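Local coordinates for endoglucanase (Clostridium thermocellum, PDB 2YIK), which probably hydrolyses internal beta-1,4-glucosidic bonds of cellulose, as a cellulosomal endoglucanase of glycoside hydrolase family 9, at residues L125-W136 and H316-C327. Numbering follows the deposited sequence.
Sequences LPEAYAASTVGW and HCWNDVWSGTAC
The phenol ring of Tyr129 projects from helix 124-140 with the backbone N of Trp318 over one face and Thr133 OG1 over the other, while Val321 CG1 meets its edge 4.0 Å from CD2. A flat ring lets a backbone N and a hydroxyl sit on its two faces at once, and CG anti to the backbone N (chi1 165°) lays it against the backbone at Cys317 and Trp318. The imidazole of His316 receives the five-membered ring of Trp136 edge-to-face, the planes at 66°. At the imidazole rim His316 NE2 donates to Thr133 OG1 at 3.0 Å, nearly within the ring plane, helping to hold the ring's rotation. OG1 in turn donates to Tyr129 O, and threonine also packs its methyl CG2 4.0 Å from His316 CD2. Helices 124-140 and 322-336 belong to the (alpha/alpha)6 barrel of family 9, and Trp284 of helix 279-293 joins this buried aromatic cluster. Trp136 CH2 packs 3.6 Å from Cys327 CB, with Cys327 SG at the six-membered ring's edge; buried Trp136 NE1 has no partner in the model. At the other end Leu125 CD2 touches Trp318 CE3 at the indole edge (3.8 Å), and a water donates to both Leu125 O and Trp318 O.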
ATOM      1  N   LEU A 125       5.276  -2.404   7.281  1.00 21.45           N
ATOM      2  CA  LEU A 125       5.567  -1.289   6.394  1.00 21.41           C
ATOM      3  C   LEU A 125       4.855  -1.423   5.051  1.00 21.08           C
ATOM      4  O   LEU A 125       4.147  -0.509   4.645  1.00 21.25           O
ATOM      5  CB  LEU A 125       7.081  -1.117   6.202  1.00 21.04           C
ATOM      6  CG  LEU A 125       7.557   0.215   5.602  1.00 19.59           C
ATOM      7  CD1 LEU A 125       6.787   1.378   6.220  1.00 20.06           C
ATOM      8  CD2 LEU A 125       9.055   0.371   5.845  1.00 18.93           C
ATOM      9  N   PRO A 126       5.035  -2.549   4.338  1.00 22.64           N
ATOM     10  CA  PRO A 126       4.313  -2.617   3.059  1.00 22.44           C
ATOM     11  C   PRO A 126       2.796  -2.832   3.230  1.00 23.49           C
ATOM     12  O   PRO A 126       2.015  -2.472   2.348  1.00 25.25           O
ATOM     13  CB  PRO A 126       4.996  -3.771   2.328  1.00 23.27           C
ATOM     14  CG  PRO A 126       5.463  -4.669   3.453  1.00 21.65           C
ATOM     15  CD  PRO A 126       5.970  -3.682   4.490  1.00 20.41           C
ATOM     16  N   GLU A 127       2.374  -3.419   4.351  1.00 21.81           N
ATOM     17  CA  GLU A 127       0.940  -3.631   4.587  1.00 22.96           C
ATOM     18  C   GLU A 127       0.271  -2.245   4.632  1.00 23.08           C
ATOM     19  O   GLU A 127      -0.756  -2.008   3.985  1.00 22.92           O
ATOM     20  CB  GLU A 127       0.715  -4.364   5.920  1.00 23.67           C
ATOM     21  CG  GLU A 127      -0.741  -4.734   6.239  1.00 24.74           C
ATOM     22  CD  GLU A 127      -1.173  -6.080   5.649  1.00 24.20           C
ATOM     23  OE1 GLU A 127      -0.296  -6.907   5.336  1.00 21.53           O
ATOM     24  OE2 GLU A 127      -2.392  -6.321   5.518  1.00 25.21           O
ATOM     25  N   ALA A 128       0.866  -1.329   5.391  1.00 22.15           N
ATOM     26  CA  ALA A 128       0.340   0.027   5.504  1.00 23.43           C
ATOM     27  C   ALA A 128       0.481   0.780   4.178  1.00 23.42           C
ATOM     28  O   ALA A 128      -0.386   1.567   3.815  1.00 21.52           O
ATOM     29  CB  ALA A 128       1.060   0.786   6.625  1.00 22.33           C
ATOM     30  N   TYR A 129       1.576   0.539   3.458  1.00 22.73           N
ATOM     31  CA  TYR A 129       1.773   1.210   2.179  1.00 21.47           C
ATOM     32  C   TYR A 129       0.679   0.830   1.189  1.00 21.07           C
ATOM     33  O   TYR A 129       0.150   1.687   0.486  1.00 22.61           O
ATOM     34  CB  TYR A 129       3.134   0.861   1.567  1.00 20.34           C
ATOM     35  CG  TYR A 129       3.238   1.238   0.103  1.00 21.99           C
ATOM     36  CD1 TYR A 129       2.823   0.354  -0.900  1.00 21.50           C
ATOM     37  CD2 TYR A 129       3.687   2.503  -0.283  1.00 20.96           C
ATOM     38  CE1 TYR A 129       2.849   0.719  -2.246  1.00 22.23           C
ATOM     39  CE2 TYR A 129       3.717   2.882  -1.628  1.00 22.92           C
ATOM     40  CZ  TYR A 129       3.294   1.983  -2.606  1.00 21.06           C
ATOM     41  OH  TYR A 129       3.300   2.361  -3.926  1.00 20.93           O
ATOM     42  N   ALA A 130       0.347  -0.457   1.134  1.00 20.88           N
ATOM     43  CA  ALA A 130      -0.674  -0.924   0.209  1.00 21.65           C
ATOM     44  C   ALA A 130      -2.023  -0.341   0.586  1.00 22.06           C
ATOM     45  O   ALA A 130      -2.751   0.165  -0.266  1.00 22.36           O
ATOM     46  CB  ALA A 130      -0.732  -2.448   0.212  1.00 20.50           C
ATOM     47  N   ALA A 131      -2.338  -0.402   1.874  1.00 21.28           N
ATOM     48  CA  ALA A 131      -3.595   0.120   2.393  1.00 22.16           C
ATOM     49  C   ALA A 131      -3.771   1.612   2.112  1.00 22.15           C
ATOM     50  O   ALA A 131      -4.839   2.053   1.700  1.00 23.36           O
ATOM     51  CB  ALA A 131      -3.682  -0.136   3.902  1.00 20.52           C
ATOM     52  N   SER A 132      -2.722   2.392   2.332  1.00 21.20           N
ATOM     53  CA  SER A 132      -2.822   3.823   2.111  1.00 21.94           C
ATOM     54  C   SER A 132      -2.790   4.164   0.621  1.00 22.13           C
ATOM     55  O   SER A 132      -3.491   5.065   0.175  1.00 21.31           O
ATOM     56  CB  SER A 132      -1.684   4.552   2.828  1.00 22.69           C
ATOM     57  OG  SER A 132      -0.435   4.195   2.272  1.00 24.12           O
ATOM     58  N   THR A 133      -1.993   3.437  -0.149  1.00 21.32           N
ATOM     59  CA  THR A 133      -1.896   3.734  -1.567  1.00 21.56           C
ATOM     60  C   THR A 133      -3.171   3.345  -2.323  1.00 21.72           C
ATOM     61  O   THR A 133      -3.614   4.074  -3.212  1.00 22.49           O
ATOM     62  CB  THR A 133      -0.623   3.095  -2.167  1.00 21.61           C
ATOM     63  OG1 THR A 133       0.522   3.613  -1.473  1.00 19.32           O
ATOM     64  CG2 THR A 133      -0.487   3.432  -3.651  1.00 19.23           C
ATOM     65  N   VAL A 134      -3.776   2.217  -1.967  1.00 22.80           N
ATOM     66  CA  VAL A 134      -5.032   1.833  -2.609  1.00 23.13           C
ATOM     67  C   VAL A 134      -6.088   2.855  -2.147  1.00 23.50           C
ATOM     68  O   VAL A 134      -6.943   3.279  -2.923  1.00 22.63           O
ATOM     69  CB  VAL A 134      -5.479   0.412  -2.201  1.00 24.25           C
ATOM     70  CG1 VAL A 134      -6.880   0.142  -2.727  1.00 23.91           C
ATOM     71  CG2 VAL A 134      -4.500  -0.627  -2.759  1.00 22.32           C
ATOM     72  N   GLY A 135      -6.009   3.257  -0.878  1.00 23.81           N
ATOM     73  CA  GLY A 135      -6.948   4.239  -0.346  1.00 24.96           C
ATOM     74  C   GLY A 135      -6.791   5.593  -1.027  1.00 24.28           C
ATOM     75  O   GLY A 135      -7.773   6.300  -1.262  1.00 21.82           O
ATOM     76  N   TRP A 136      -5.536   5.935  -1.316  1.00 24.71           N
ATOM     77  CA  TRP A 136      -5.086   7.162  -1.993  1.00 26.04           C
ATOM     78  C   TRP A 136      -5.752   7.168  -3.376  1.00 25.82           C
ATOM     79  O   TRP A 136      -6.372   8.158  -3.771  1.00 25.54           O
ATOM     80  CB  TRP A 136      -3.542   7.053  -2.012  1.00 28.51           C
ATOM     81  CG  TRP A 136      -2.530   7.820  -2.904  1.00 33.21           C
ATOM     82  CD1 TRP A 136      -1.261   7.365  -3.199  1.00 33.73           C
ATOM     83  CD2 TRP A 136      -2.590   9.153  -3.447  1.00 33.20           C
ATOM     84  NE1 TRP A 136      -0.544   8.304  -3.871  1.00 33.81           N
ATOM     85  CE2 TRP A 136      -1.322   9.405  -4.050  1.00 34.90           C
ATOM     86  CE3 TRP A 136      -3.573  10.138  -3.498  1.00 32.22           C
ATOM     87  CZ2 TRP A 136      -1.020  10.607  -4.674  1.00 33.72           C
ATOM     88  CZ3 TRP A 136      -3.265  11.330  -4.121  1.00 34.64           C
ATOM     89  CH2 TRP A 136      -1.999  11.553  -4.710  1.00 38.57           C
ATOM     90  N   HIS A 316       6.965   6.808  -5.693  1.00 23.06           N
ATOM     91  CA  HIS A 316       6.193   6.368  -4.546  1.00 22.12           C
ATOM     92  C   HIS A 316       6.324   4.839  -4.356  1.00 21.36           C
ATOM     93  O   HIS A 316       6.077   4.094  -5.292  1.00 20.51           O
ATOM     94  CB  HIS A 316       4.737   6.815  -4.774  1.00 22.42           C
ATOM     95  CG  HIS A 316       3.834   6.609  -3.609  1.00 23.14           C
ATOM     96  ND1 HIS A 316       3.797   7.444  -2.516  1.00 23.34           N
ATOM     97  CD2 HIS A 316       2.849   5.680  -3.393  1.00 22.18           C
ATOM     98  CE1 HIS A 316       2.842   7.060  -1.685  1.00 23.65           C
ATOM     99  NE2 HIS A 316       2.259   5.991  -2.207  1.00 23.24           N
ATOM    100  N   CYS A 317       6.708   4.370  -3.164  1.00 20.93           N
ATOM    101  CA  CYS A 317       6.833   2.923  -2.905  1.00 22.11           C
ATOM    102  C   CYS A 317       6.875   2.661  -1.400  1.00 22.52           C
ATOM    103  O   CYS A 317       7.065   3.594  -0.622  1.00 23.84           O
ATOM    104  CB  CYS A 317       8.097   2.354  -3.556  1.00 22.42           C
ATOM    105  SG  CYS A 317       9.627   3.080  -2.952  1.00 23.05           S
ATOM    106  N   TRP A 318       6.726   1.406  -0.983  1.00 22.04           N
ATOM    107  CA  TRP A 318       6.723   1.103   0.446  1.00 23.22           C
ATOM    108  C   TRP A 318       7.899   1.676   1.231  1.00 23.93           C
ATOM    109  O   TRP A 318       7.755   1.999   2.404  1.00 22.79           O
ATOM    110  CB  TRP A 318       6.632  -0.414   0.700  1.00 22.91           C
ATOM    111  CG  TRP A 318       7.849  -1.213   0.311  1.00 24.48           C
ATOM    112  CD1 TRP A 318       8.012  -1.952  -0.819  1.00 21.21           C
ATOM    113  CD2 TRP A 318       9.063  -1.365   1.079  1.00 23.92           C
ATOM    114  NE1 TRP A 318       9.255  -2.541  -0.822  1.00 23.18           N
ATOM    115  CE2 TRP A 318       9.922  -2.180   0.296  1.00 25.07           C
ATOM    116  CE3 TRP A 318       9.517  -0.839   2.285  1.00 25.76           C
ATOM    117  CZ2 TRP A 318      11.201  -2.547   0.763  1.00 23.08           C
ATOM    118  CZ3 TRP A 318      10.788  -1.204   2.733  1.00 25.01           C
ATOM    119  CH2 TRP A 318      11.627  -2.024   1.954  1.00 25.12           C
ATOM    120  N   ASN A 319       9.055   1.814   0.592  1.00 24.10           N
ATOM    121  CA  ASN A 319      10.231   2.338   1.286  1.00 23.46           C
ATOM    122  C   ASN A 319      10.480   3.834   1.059  1.00 23.31           C
ATOM    123  O   ASN A 319      11.507   4.373   1.475  1.00 22.58           O
ATOM    124  CB  ASN A 319      11.469   1.521   0.884  1.00 25.72           C
ATOM    125  CG  ASN A 319      12.633   1.713   1.841  1.00 28.51           C
ATOM    126  OD1 ASN A 319      12.444   1.822   3.055  1.00 27.33           O
ATOM    127  ND2 ASN A 319      13.847   1.733   1.299  1.00 27.06           N
ATOM    128  N   ASP A 320       9.538   4.505   0.405  1.00 22.12           N
ATOM    129  CA  ASP A 320       9.675   5.938   0.155  1.00 22.93           C
ATOM    130  C   ASP A 320       8.370   6.549  -0.335  1.00 22.50           C
ATOM    131  O   ASP A 320       7.998   6.401  -1.496  1.00 22.80           O
ATOM    132  CB  ASP A 320      10.761   6.208  -0.883  1.00 24.68           C
ATOM    133  CG  ASP A 320      11.088   7.687  -1.007  1.00 26.90           C
ATOM    134  OD1 ASP A 320      10.173   8.528  -0.867  1.00 28.05           O
ATOM    135  OD2 ASP A 320      12.263   8.009  -1.255  1.00 30.56           O
ATOM    136  N   VAL A 321       7.682   7.253   0.552  1.00 22.63           N
ATOM    137  CA  VAL A 321       6.419   7.872   0.195  1.00 20.58           C
ATOM    138  C   VAL A 321       6.515   9.396   0.092  1.00 22.02           C
ATOM    139  O   VAL A 321       5.521  10.104   0.254  1.00 23.75           O
ATOM    140  CB  VAL A 321       5.309   7.466   1.203  1.00 21.58           C
ATOM    141  CG1 VAL A 321       5.082   5.956   1.128  1.00 18.68           C
ATOM    142  CG2 VAL A 321       5.695   7.895   2.635  1.00 18.13           C
ATOM    143  N   TRP A 322       7.714   9.900  -0.187  1.00 20.91           N
ATOM    144  CA  TRP A 322       7.913  11.344  -0.328  1.00 20.98           C
ATOM    145  C   TRP A 322       7.103  11.926  -1.497  1.00 21.45           C
ATOM    146  O   TRP A 322       6.534  13.007  -1.381  1.00 22.07           O
ATOM    147  CB  TRP A 322       9.398  11.681  -0.542  1.00 19.96           C
ATOM    148  CG  TRP A 322      10.244  11.768   0.716  1.00 21.84           C
ATOM    149  CD1 TRP A 322      11.430  11.130   0.947  1.00 20.56           C
ATOM    150  CD2 TRP A 322       9.993  12.585   1.879  1.00 24.05           C
ATOM    151  NE1 TRP A 322      11.926  11.479   2.183  1.00 22.52           N
ATOM    152  CE2 TRP A 322      11.062  12.346   2.786  1.00 23.05           C
ATOM    153  CE3 TRP A 322       8.952  13.441   2.264  1.00 24.35           C
ATOM    154  CZ2 TRP A 322      11.146  13.000   4.029  1.00 23.94           C
ATOM    155  CZ3 TRP A 322       9.035  14.087   3.506  1.00 24.16           C
ATOM    156  CH2 TRP A 322      10.114  13.838   4.382  1.00 23.90           C
ATOM    157  N   SER A 323       7.049  11.219  -2.624  1.00 20.91           N
ATOM    158  CA  SER A 323       6.315  11.734  -3.771  1.00 21.86           C
ATOM    159  C   SER A 323       4.821  11.793  -3.499  1.00 19.22           C
ATOM    160  O   SER A 323       4.155  12.728  -3.919  1.00 20.70           O
ATOM    161  CB  SER A 323       6.608  10.913  -5.039  1.00 20.62           C
ATOM    162  OG  SER A 323       6.358   9.537  -4.852  1.00 21.81           O
ATOM    163  N   GLY A 324       4.298  10.799  -2.792  1.00 21.80           N
ATOM    164  CA  GLY A 324       2.883  10.809  -2.461  1.00 20.55           C
ATOM    165  C   GLY A 324       2.621  11.970  -1.513  1.00 21.22           C
ATOM    166  O   GLY A 324       1.625  12.686  -1.639  1.00 20.86           O
ATOM    167  N   THR A 325       3.532  12.154  -0.563  1.00 20.77           N
ATOM    168  CA  THR A 325       3.422  13.232   0.412  1.00 21.17           C
ATOM    169  C   THR A 325       3.370  14.572  -0.316  1.00 21.30           C
ATOM    170  O   THR A 325       2.507  15.401  -0.039  1.00 22.52           O
ATOM    171  CB  THR A 325       4.625  13.214   1.397  1.00 20.30           C
ATOM    172  OG1 THR A 325       4.608  11.997   2.152  1.00 21.89           O
ATOM    173  CG2 THR A 325       4.559  14.383   2.361  1.00 18.24           C
ATOM    174  N   ALA A 326       4.285  14.776  -1.258  1.00 22.04           N
ATOM    175  CA  ALA A 326       4.328  16.024  -2.010  1.00 22.37           C
ATOM    176  C   ALA A 326       2.998  16.293  -2.695  1.00 22.29           C
ATOM    177  O   ALA A 326       2.545  17.430  -2.728  1.00 22.92           O
ATOM    178  CB  ALA A 326       5.447  15.991  -3.044  1.00 21.85           C
ATOM    179  N   CYS A 327       2.376  15.248  -3.236  1.00 23.44           N
ATOM    180  CA  CYS A 327       1.087  15.391  -3.908  1.00 22.93           C
ATOM    181  C   CYS A 327       0.012  15.890  -2.944  1.00 23.16           C
ATOM    182  O   CYS A 327      -0.764  16.787  -3.273  1.00 23.75           O
ATOM    183  CB  CYS A 327       0.632  14.051  -4.505  1.00 23.46           C
ATOM    184  SG  CYS A 327       1.527  13.508  -5.973  1.00 22.37           S
TER
HETATM  185  O   HOH W   1       5.073   2.274   3.773  1.00 27.46           O